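Local coordinates for dihydrodipicolinate synthase (Rhodopseudomonas palustris, PDB 3DZ1), which probably catalyses the condensation of pyruvate with aspartate semialdehyde to 4-hydroxy-tetrahydrodipicolinate, a step of lysine biosynthesis, at residues V106-P111 with E129-D134; E118-Y123 with L146-T151; V135-Q140 with R156-D161; T180-F185 with L194-G199. One frame throughout, in Å; residues are numbered along the deposited sequence.

How the contacts relate
Along the chain, contact 1 comes first, closing the span from strand 105-108 to the end of helix 117-131. Contact 2 opens inside that span, at the start of the same helix, and ends beyond it in the loop after helix 143-146, so the two cross. Contact 3 begins right after contact 1 closes; it crosses contact 2 and joins strand 137-141 to helix 152-161. Contact 4 follows in series, tying helix 176-188 to strand 195-198. Contacts 1, 3 and 4 each pin a helix onto the barrel sheet, and the first two use neighbouring strands. Contact 2 instead joins a helix to a loop, and it touches both contact 1 and contact 3.

Contact 1. Residues V106-P111 with E129-D134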
# COMPACT_ATOMS: atom_id res chain seq x y z
N VAL A 106 -18.18 16.04 -15.95
CA VAL A 106 -17.58 15.76 -14.65
C VAL A 106 -16.37 14.83 -14.76
O VAL A 106 -16.19 14.15 -15.77
CB VAL A 106 -18.62 15.12 -13.69
CG1 VAL A 106 -19.84 16.03 -13.58
CG2 VAL A 106 -19.02 13.74 -14.19
N MSE A 107 -15.55 14.81 -13.72
CA MSE A 107 -14.37 13.95 -13.72
C MSE A 107 -14.51 12.88 -12.64
O MSE A 107 -14.98 13.15 -11.53
CB MSE A 107 -13.10 14.78 -13.47
CG MSE A 107 -11.81 13.96 -13.54
SE MSE A 107 -10.18 15.04 -13.44
CE MSE A 107 -10.20 15.46 -11.56
N ILE A 108 -14.11 11.66 -12.97
CA ILE A 108 -14.21 10.55 -12.03
C ILE A 108 -12.90 9.79 -11.91
O ILE A 108 -12.35 9.31 -12.91
CB ILE A 108 -15.31 9.55 -12.43
CG1 ILE A 108 -16.64 10.28 -12.65
CG2 ILE A 108 -15.50 8.51 -11.33
CD1 ILE A 108 -17.75 9.38 -13.20
N ALA A 109 -12.41 9.69 -10.68
CA ALA A 109 -11.18 8.97 -10.39
C ALA A 109 -11.62 7.71 -9.65
O ALA A 109 -12.66 7.70 -9.00
CB ALA A 109 -10.26 9.80 -9.51
N PRO A 110 -10.84 6.63 -9.76
CA PRO A 110 -11.22 5.39 -9.07
C PRO A 110 -10.79 5.39 -7.61
O PRO A 110 -9.85 6.09 -7.23
CB PRO A 110 -10.47 4.33 -9.86
CG PRO A 110 -9.18 5.02 -10.15
CD PRO A 110 -9.63 6.42 -10.58
N PRO A 111 -11.49 4.63 -6.76
CA PRO A 111 -11.09 4.59 -5.35
C PRO A 111 -9.71 3.93 -5.31
O PRO A 111 -9.39 3.10 -6.17
CB PRO A 111 -12.18 3.73 -4.70
CG PRO A 111 -12.71 2.90 -5.85
CD PRO A 111 -12.75 3.90 -6.97
N GLU A 129 -23.61 4.54 -14.04
CA GLU A 129 -25.01 4.23 -13.76
C GLU A 129 -25.50 5.22 -12.71
O GLU A 129 -26.66 5.64 -12.72
CB GLU A 129 -25.14 2.80 -13.23
CG GLU A 129 -26.53 2.44 -12.74
CD GLU A 129 -26.60 1.03 -12.19
OE1 GLU A 129 -25.83 0.72 -11.25
OE2 GLU A 129 -27.43 0.24 -12.68
N ALA A 130 -24.60 5.62 -11.82
CA ALA A 130 -24.91 6.56 -10.75
C ALA A 130 -25.17 7.99 -11.22
O ALA A 130 -26.18 8.59 -10.86
CB ALA A 130 -23.78 6.55 -9.73
N ILE A 131 -24.26 8.54 -12.02
CA ILE A 131 -24.42 9.91 -12.51
C ILE A 131 -25.34 10.03 -13.71
O ILE A 131 -25.82 11.12 -14.02
CB ILE A 131 -23.06 10.54 -12.90
CG1 ILE A 131 -22.45 9.78 -14.08
CG2 ILE A 131 -22.12 10.53 -11.70
CD1 ILE A 131 -21.24 10.46 -14.68
N GLY A 132 -25.59 8.92 -14.40
CA GLY A 132 -26.45 8.93 -15.57
C GLY A 132 -25.61 8.82 -16.83
O GLY A 132 -24.59 9.49 -16.96
N ASP A 133 -26.05 7.99 -17.77
CA ASP A 133 -25.30 7.80 -19.02
C ASP A 133 -25.32 9.02 -19.93
O ASP A 133 -24.64 9.05 -20.96
CB ASP A 133 -25.85 6.59 -19.78
CG ASP A 133 -25.76 5.31 -18.99
OD1 ASP A 133 -24.67 5.02 -18.44
OD2 ASP A 133 -26.77 4.58 -18.91
N ASP A 134 -26.08 10.03 -19.56
CA ASP A 134 -26.19 11.25 -20.35
C ASP A 134 -25.16 12.30 -19.95
O ASP A 134 -25.01 13.32 -20.62
CB ASP A 134 -27.60 11.84 -20.20
CG ASP A 134 -27.95 12.16 -18.75
OD1 ASP A 134 -27.92 11.23 -17.91
OD2 ASP A 134 -28.25 13.33 -18.45
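Ile131, in the last turn of helix 117-131, sets one methyl against the tips of both Val106 and Ile108 of strand 105-108. From CB the side chain divides. CG2 lies anti to the carbonyl carbon and takes no part in this contact. CG1 sits between the backbone N and the carbonyl carbon (chi1 64°), and from there the extended chi2 of 170° carries CD1 down to the strand. CD1 alone does the touching. It lies 4.0 Å from Val106 CG2 and 3.9 Å from Ile108 CD1, each pair meeting tip to tip. Val106 and Ile108 are two apart, so both point to the helix side of the strand, while Met107 between them faces the other way. Branched aliphatic residues suit this spot: the valine is short, the isoleucine longer, and a single helix methyl is shared by the two. Ala95 and Met91 of helix 88-101 pack on Ile131 as well. Just past it, Gly132 ends the helix with positive phi, a conformation easy for glycine. All three side chains are buried, an apolar seam between strand and helix in the beta-alpha-beta unit 105-108, 117-131, 137-141 of a TIM barrel.

Contact 2. Residues E118-Y123 with L146-T151; sequences EQITTY and LSVVMT
Ile120 meets Val148, Val149 and Met150 through the end of its side chain, in a buried and mostly apolar contact. Its CD1 comes within 3.7 Å of Val148 CG1, the two side chains reaching toward each other tip to tip, and Ile120 CG1 follows at 4.1 Å from the same methyl. CD1 also approaches Val149 O, at 3.5 Å, simply packing on that carbonyl oxygen, and lies 4.4 Å from CG of Met150, modelled as selenomethionine. With CG1 anti to the carbonyl carbon (chi1 -64°) and chi2 extended, the isoleucine reaches out from the helix far enough to touch three consecutive residues. Val148 answers with the branch that lies anti to its backbone N. The contact sets the first turns of helix 117-131, which follows the fourth strand of the TIM barrel, against the connection that leads from short helix 143-146 into helix 152-161. That connection is shaped by Ser147, which leaves the short helix with positive phi, and by Thr151, whose OG1 caps Val154 N at the start of the next helix. Lys178 NZ donates to Met150 O. Farther out, Val154 and Ile158 pack on Ile120, while Leu139, Ile155 and Pro110 pack against the long Met150 side chain. On the helix, Thr122 OG1 and Thr122 N reach Glu118 O from opposite faces of its plane, the hydroxyl at 3.0 Å. Val149 turns its side chain away from Ile120, and it packs on Thr116 of a neighbouring subunit in the tetramer.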
# COMPACT_ATOMS: atom_id res chain seq x y z
N GLU A 118 -10.87 -6.27 -13.44
CA GLU A 118 -12.28 -6.61 -13.29
C GLU A 118 -12.92 -5.59 -12.35
O GLU A 118 -14.00 -5.07 -12.61
CB GLU A 118 -12.39 -8.01 -12.68
CG GLU A 118 -13.59 -8.83 -13.11
CD GLU A 118 -13.53 -10.25 -12.56
OE1 GLU A 118 -13.72 -10.43 -11.34
OE2 GLU A 118 -13.27 -11.19 -13.36
N GLN A 119 -12.24 -5.30 -11.24
CA GLN A 119 -12.76 -4.34 -10.27
C GLN A 119 -12.80 -2.94 -10.87
O GLN A 119 -13.71 -2.16 -10.59
CB GLN A 119 -11.89 -4.32 -9.01
CG GLN A 119 -11.89 -5.62 -8.24
CD GLN A 119 -10.89 -5.60 -7.10
OE1 GLN A 119 -9.76 -5.15 -7.25
NE2 GLN A 119 -11.31 -6.10 -5.94
N ILE A 120 -11.80 -2.61 -11.67
CA ILE A 120 -11.73 -1.29 -12.30
C ILE A 120 -12.87 -1.05 -13.28
O ILE A 120 -13.59 -0.06 -13.18
CB ILE A 120 -10.37 -1.08 -13.01
CG1 ILE A 120 -9.25 -1.09 -11.98
CG2 ILE A 120 -10.36 0.26 -13.77
CD1 ILE A 120 -7.86 -1.09 -12.57
N THR A 121 -13.06 -1.97 -14.23
CA THR A 121 -14.13 -1.78 -15.21
C THR A 121 -15.50 -1.81 -14.54
O THR A 121 -16.40 -1.06 -14.93
CB THR A 121 -14.06 -2.84 -16.34
OG1 THR A 121 -14.05 -4.15 -15.77
CG2 THR A 121 -12.81 -2.63 -17.17
N THR A 122 -15.66 -2.67 -13.54
CA THR A 122 -16.94 -2.74 -12.85
C THR A 122 -17.25 -1.43 -12.13
O THR A 122 -18.38 -0.94 -12.19
CB THR A 122 -16.96 -3.89 -11.82
OG1 THR A 122 -17.03 -5.13 -12.53
CG2 THR A 122 -18.17 -3.77 -10.89
N TYR A 123 -16.26 -0.87 -11.45
CA TYR A 123 -16.47 0.38 -10.73
C TYR A 123 -17.02 1.48 -11.63
O TYR A 123 -18.00 2.15 -11.29
CB TYR A 123 -15.17 0.88 -10.10
CG TYR A 123 -15.37 2.21 -9.41
CD1 TYR A 123 -16.01 2.28 -8.17
CD2 TYR A 123 -15.02 3.40 -10.04
CE1 TYR A 123 -16.30 3.51 -7.58
CE2 TYR A 123 -15.30 4.64 -9.46
CZ TYR A 123 -15.95 4.68 -8.23
OH TYR A 123 -16.26 5.90 -7.65
N LEU A 146 -3.23 8.03 -6.69
CA LEU A 146 -4.39 7.17 -6.50
C LEU A 146 -4.10 5.68 -6.39
O LEU A 146 -5.00 4.88 -6.11
CB LEU A 146 -5.39 7.44 -7.63
CG LEU A 146 -5.75 8.91 -7.79
CD1 LEU A 146 -6.71 9.08 -8.96
CD2 LEU A 146 -6.39 9.43 -6.50
N SER A 147 -2.84 5.29 -6.62
CA SER A 147 -2.41 3.90 -6.53
C SER A 147 -2.90 3.01 -7.66
O SER A 147 -2.15 2.18 -8.17
CB SER A 147 -2.86 3.30 -5.19
OG SER A 147 -2.39 4.07 -4.10
N VAL A 148 -4.15 3.16 -8.06
CA VAL A 148 -4.71 2.34 -9.13
C VAL A 148 -3.93 2.47 -10.44
O VAL A 148 -3.54 3.57 -10.84
CB VAL A 148 -6.18 2.69 -9.39
CG1 VAL A 148 -6.73 1.84 -10.53
CG2 VAL A 148 -7.00 2.49 -8.12
N VAL A 149 -3.70 1.34 -11.10
CA VAL A 149 -2.99 1.35 -12.37
C VAL A 149 -3.94 0.80 -13.44
O VAL A 149 -4.56 -0.25 -13.24
CB VAL A 149 -1.71 0.47 -12.33
CG1 VAL A 149 -1.05 0.43 -13.70
CG2 VAL A 149 -0.75 1.03 -11.30
N MSE A 150 -4.06 1.52 -14.55
CA MSE A 150 -4.94 1.12 -15.65
C MSE A 150 -4.16 0.95 -16.95
O MSE A 150 -3.55 1.90 -17.44
CB MSE A 150 -6.00 2.20 -15.87
CG MSE A 150 -6.77 2.61 -14.63
SE MSE A 150 -8.11 3.92 -15.09
CE MSE A 150 -8.70 4.40 -13.32
N THR A 151 -4.19 -0.25 -17.52
CA THR A 151 -3.50 -0.48 -18.79
C THR A 151 -4.29 0.17 -19.91
O THR A 151 -5.48 0.46 -19.75
CB THR A 151 -3.37 -1.98 -19.12
OG1 THR A 151 -4.67 -2.53 -19.33
CG2 THR A 151 -2.69 -2.72 -17.98

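Contact 3. Residues V135-Q140 with R156-D161; sequences VPWVLQ and RQIVMD
In the step of the TIM barrel from its fifth strand, 137-141, to helix 152-161, Trp137 and Leu139 of the strand receive Ile158 from the helix. The two branches of the isoleucine share the work. Ile158 CG2 comes to the edge of the indole, near the ring plane, 3.7 Å from Trp137 CH2. Ile158 CD1 lies 3.8 Å from Leu139 CD2, and the same leucine methyl is also 4.0 Å from Ile158 CG2. In both pairs the side chains cross at about a right angle. The tryptophan starts out along the side of the contact, with CG between its backbone N and carbonyl carbon (chi1 63°), and only the far end of its six-membered ring arrives at the helix; the length of the indole lets its far carbon, CH2, span the gap. Such packing is how the outer helices of this fold are seated on the barrel: large apolar side chains of the strand fill the layer between sheet and helix. Phe124 of helix 117-131 joins this layer, its ring meeting that of Trp137 with planes about 15° apart and its side chain touching Leu139 and Ile158 too. Arg156 points away from the strand and makes a cation-pi contact with Phe185, while Val159, turned to the side, packs on Leu194.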
# COMPACT_ATOMS: atom_id res chain seq x y z
N VAL A 135 -24.44 12.04 -18.87
CA VAL A 135 -23.44 12.98 -18.38
C VAL A 135 -22.04 12.73 -18.94
O VAL A 135 -21.45 11.67 -18.70
CB VAL A 135 -23.37 12.93 -16.83
CG1 VAL A 135 -22.34 13.93 -16.32
CG2 VAL A 135 -24.75 13.24 -16.25
N PRO A 136 -21.50 13.70 -19.70
CA PRO A 136 -20.16 13.55 -20.27
C PRO A 136 -19.17 13.49 -19.12
O PRO A 136 -19.29 14.28 -18.17
CB PRO A 136 -19.99 14.84 -21.09
CG PRO A 136 -21.39 15.25 -21.41
CD PRO A 136 -22.11 14.97 -20.12
N TRP A 137 -18.21 12.58 -19.16
CA TRP A 137 -17.27 12.52 -18.06
C TRP A 137 -15.83 12.28 -18.47
O TRP A 137 -15.54 11.87 -19.60
CB TRP A 137 -17.71 11.48 -17.02
CG TRP A 137 -17.77 10.07 -17.50
CD1 TRP A 137 -18.71 9.51 -18.32
CD2 TRP A 137 -16.85 9.02 -17.17
NE1 TRP A 137 -18.44 8.18 -18.51
CE2 TRP A 137 -17.31 7.85 -17.81
CE3 TRP A 137 -15.69 8.95 -16.38
CZ2 TRP A 137 -16.64 6.62 -17.70
CZ3 TRP A 137 -15.03 7.73 -16.26
CH2 TRP A 137 -15.51 6.58 -16.92
N VAL A 138 -14.94 12.55 -17.53
CA VAL A 138 -13.50 12.42 -17.72
C VAL A 138 -12.91 11.36 -16.81
O VAL A 138 -13.13 11.37 -15.59
CB VAL A 138 -12.80 13.76 -17.40
CG1 VAL A 138 -11.30 13.65 -17.64
CG2 VAL A 138 -13.42 14.87 -18.24
N LEU A 139 -12.17 10.43 -17.40
CA LEU A 139 -11.53 9.35 -16.65
C LEU A 139 -10.16 9.84 -16.16
O LEU A 139 -9.30 10.17 -16.98
CB LEU A 139 -11.35 8.12 -17.54
CG LEU A 139 -10.60 6.92 -16.93
CD1 LEU A 139 -11.33 6.43 -15.69
CD2 LEU A 139 -10.49 5.82 -17.97
N GLN A 140 -9.97 9.90 -14.85
CA GLN A 140 -8.68 10.34 -14.31
C GLN A 140 -7.77 9.15 -14.02
O GLN A 140 -8.11 8.27 -13.23
CB GLN A 140 -8.88 11.16 -13.03
CG GLN A 140 -7.56 11.50 -12.34
CD GLN A 140 -7.72 12.45 -11.18
OE1 GLN A 140 -8.71 12.39 -10.45
NE2 GLN A 140 -6.75 13.33 -10.99
N ARG A 156 -9.36 1.46 -22.67
CA ARG A 156 -10.18 1.28 -23.86
C ARG A 156 -11.53 0.65 -23.51
O ARG A 156 -12.57 1.07 -24.02
CB ARG A 156 -9.46 0.41 -24.89
CG ARG A 156 -10.32 0.07 -26.10
CD ARG A 156 -9.54 -0.73 -27.14
NE ARG A 156 -9.09 -2.01 -26.61
CZ ARG A 156 -8.29 -2.85 -27.27
NH1 ARG A 156 -7.86 -2.55 -28.48
NH2 ARG A 156 -7.93 -4.00 -26.70
N GLN A 157 -11.50 -0.36 -22.65
CA GLN A 157 -12.72 -1.03 -22.23
C GLN A 157 -13.65 -0.09 -21.46
O GLN A 157 -14.85 -0.06 -21.71
CB GLN A 157 -12.37 -2.24 -21.35
CG GLN A 157 -13.57 -2.97 -20.76
CD GLN A 157 -13.23 -4.39 -20.35
OE1 GLN A 157 -12.13 -4.65 -19.86
NE2 GLN A 157 -14.17 -5.30 -20.55
N ILE A 158 -13.08 0.68 -20.54
CA ILE A 158 -13.86 1.63 -19.75
C ILE A 158 -14.59 2.60 -20.67
O ILE A 158 -15.78 2.87 -20.49
CB ILE A 158 -12.96 2.45 -18.81
CG1 ILE A 158 -12.34 1.54 -17.75
CG2 ILE A 158 -13.76 3.58 -18.16
CD1 ILE A 158 -11.29 2.22 -16.90
N VAL A 159 -13.87 3.12 -21.65
CA VAL A 159 -14.44 4.08 -22.60
C VAL A 159 -15.52 3.45 -23.47
O VAL A 159 -16.63 3.98 -23.59
CB VAL A 159 -13.34 4.67 -23.51
CG1 VAL A 159 -13.98 5.54 -24.58
CG2 VAL A 159 -12.37 5.50 -22.68
N MSE A 160 -15.20 2.31 -24.09
CA MSE A 160 -16.16 1.65 -24.96
C MSE A 160 -17.36 1.06 -24.22
O MSE A 160 -18.42 0.85 -24.82
CB MSE A 160 -15.45 0.56 -25.78
CG MSE A 160 -14.36 1.11 -26.70
SE MSE A 160 -14.97 2.49 -27.93
CE MSE A 160 -15.56 1.35 -29.38
N ASP A 161 -17.20 0.79 -22.93
CA ASP A 161 -18.30 0.26 -22.11
C ASP A 161 -19.26 1.40 -21.76
O ASP A 161 -20.42 1.17 -21.43
CB ASP A 161 -17.77 -0.33 -20.80
CG ASP A 161 -17.34 -1.78 -20.92
OD1 ASP A 161 -17.45 -2.37 -22.02
OD2 ASP A 161 -16.90 -2.33 -19.89

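Contact 4. Residues T180-F185 with L194-G199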
# COMPACT_ATOMS: atom_id res chain seq x y z
N THR A 180 0.70 6.82 -27.05
CA THR A 180 0.93 6.21 -28.35
C THR A 180 0.05 4.98 -28.56
O THR A 180 -0.56 4.82 -29.62
CB THR A 180 2.41 5.81 -28.51
OG1 THR A 180 3.22 7.00 -28.48
CG2 THR A 180 2.64 5.08 -29.83
N THR A 181 -0.02 4.12 -27.55
CA THR A 181 -0.83 2.90 -27.63
C THR A 181 -2.31 3.22 -27.84
O THR A 181 -2.97 2.63 -28.71
CB THR A 181 -0.67 2.04 -26.36
OG1 THR A 181 0.69 1.61 -26.25
CG2 THR A 181 -1.57 0.81 -26.43
N LEU A 182 -2.83 4.16 -27.06
CA LEU A 182 -4.23 4.57 -27.18
C LEU A 182 -4.52 5.16 -28.57
O LEU A 182 -5.56 4.86 -29.17
CB LEU A 182 -4.61 5.57 -26.09
CG LEU A 182 -4.65 5.00 -24.66
CD1 LEU A 182 -4.86 6.12 -23.66
CD2 LEU A 182 -5.78 3.97 -24.55
N ARG A 183 -3.62 5.99 -29.08
CA ARG A 183 -3.84 6.57 -30.40
C ARG A 183 -3.83 5.44 -31.43
O ARG A 183 -4.53 5.52 -32.46
CB ARG A 183 -2.76 7.60 -30.73
CG ARG A 183 -2.87 8.89 -29.91
CD ARG A 183 -4.27 9.51 -30.02
NE ARG A 183 -4.36 10.80 -29.34
CZ ARG A 183 -5.49 11.35 -28.91
NH1 ARG A 183 -6.64 10.72 -29.09
NH2 ARG A 183 -5.48 12.52 -28.30
N GLY A 184 -3.06 4.40 -31.15
CA GLY A 184 -2.99 3.26 -32.05
C GLY A 184 -4.30 2.50 -32.09
O GLY A 184 -4.71 2.01 -33.15
N PHE A 185 -4.97 2.40 -30.95
CA PHE A 185 -6.26 1.71 -30.87
C PHE A 185 -7.27 2.46 -31.72
O PHE A 185 -8.13 1.86 -32.36
CB PHE A 185 -6.77 1.64 -29.43
CG PHE A 185 -5.98 0.72 -28.54
CD1 PHE A 185 -5.22 -0.32 -29.07
CD2 PHE A 185 -6.03 0.88 -27.16
CE1 PHE A 185 -4.53 -1.19 -28.23
CE2 PHE A 185 -5.33 0.02 -26.31
CZ PHE A 185 -4.58 -1.02 -26.85
N LEU A 194 -11.58 10.15 -28.52
CA LEU A 194 -11.33 10.37 -27.10
C LEU A 194 -10.32 11.49 -26.91
O LEU A 194 -9.23 11.46 -27.48
CB LEU A 194 -10.77 9.09 -26.46
CG LEU A 194 -10.41 9.14 -24.97
CD1 LEU A 194 -11.68 9.20 -24.14
CD2 LEU A 194 -9.61 7.91 -24.59
N SER A 195 -10.69 12.48 -26.10
CA SER A 195 -9.79 13.60 -25.84
C SER A 195 -8.79 13.15 -24.79
O SER A 195 -9.13 12.43 -23.84
CB SER A 195 -10.57 14.81 -25.33
OG SER A 195 -9.69 15.88 -24.97
N ILE A 196 -7.53 13.54 -24.98
CA ILE A 196 -6.50 13.20 -24.01
C ILE A 196 -5.80 14.47 -23.57
O ILE A 196 -5.08 15.10 -24.34
CB ILE A 196 -5.46 12.22 -24.60
CG1 ILE A 196 -6.13 10.88 -24.97
CG2 ILE A 196 -4.35 11.97 -23.58
CD1 ILE A 196 -5.16 9.82 -25.53
N LEU A 197 -6.06 14.88 -22.33
CA LEU A 197 -5.43 16.07 -21.77
C LEU A 197 -4.51 15.53 -20.69
O LEU A 197 -4.90 14.67 -19.89
CB LEU A 197 -6.46 17.02 -21.17
CG LEU A 197 -7.47 17.63 -22.16
CD1 LEU A 197 -8.20 18.76 -21.46
CD2 LEU A 197 -6.75 18.15 -23.40
N CYS A 198 -3.29 16.05 -20.65
CA CYS A 198 -2.30 15.56 -19.71
C CYS A 198 -2.11 16.34 -18.43
O CYS A 198 -2.29 17.56 -18.38
CB CYS A 198 -0.96 15.41 -20.44
SG CYS A 198 -1.12 14.33 -21.88
N GLY A 199 -1.74 15.59 -17.39
CA GLY A 199 -1.52 16.18 -16.08
C GLY A 199 -0.17 15.86 -15.48
O GLY A 199 0.87 16.07 -16.10
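Arg183 NH1 is held by two oxygens: it donates to Leu194 O across the contact, at 3.1 Å with an N-H...O angle of 158°, and bonds Gln186 OE1 one turn on in the same helix. The carbonyl oxygen lies near the guanidinium plane, at its edge, and the donor meets it nearly along the C=O axis (167°). The bend at chi2 (-54°) swings the guanidinium off the side of helix 176-188 toward the strand. There Ile196 supplies an apolar floor: its CD1 lies 3.7 Å above the guanidinium plane, over the centre, and its CB is 3.7 Å from Arg183 NH2. The same methyl also meets Leu182 CD1 at 4.2 Å, so a branched aliphatic residue serves both a charged and an apolar neighbour. NH2 is occupied by a salt bridge to Asp214 OD2 and a bond to Gly212 O. That carboxylate oxygen also accepts from Ile196 N, which ties the strand and the helix to the turn that leads into strand 215-218. Five possible N-H donors make arginine apt for a place where several oxygens converge. A leucine in its place would probably leave Leu194 O without this donor and the Asp214 charge without its mate, and take away the flat group that lies over Ile196 CD1. Leu182, buried beside the arginine, continues the apolar layer under the helix. The arrangement closes the beta-alpha-beta crossover 165-170, 176-188, 195-198 of the TIM barrel, the outer helix clamped to its seventh strand.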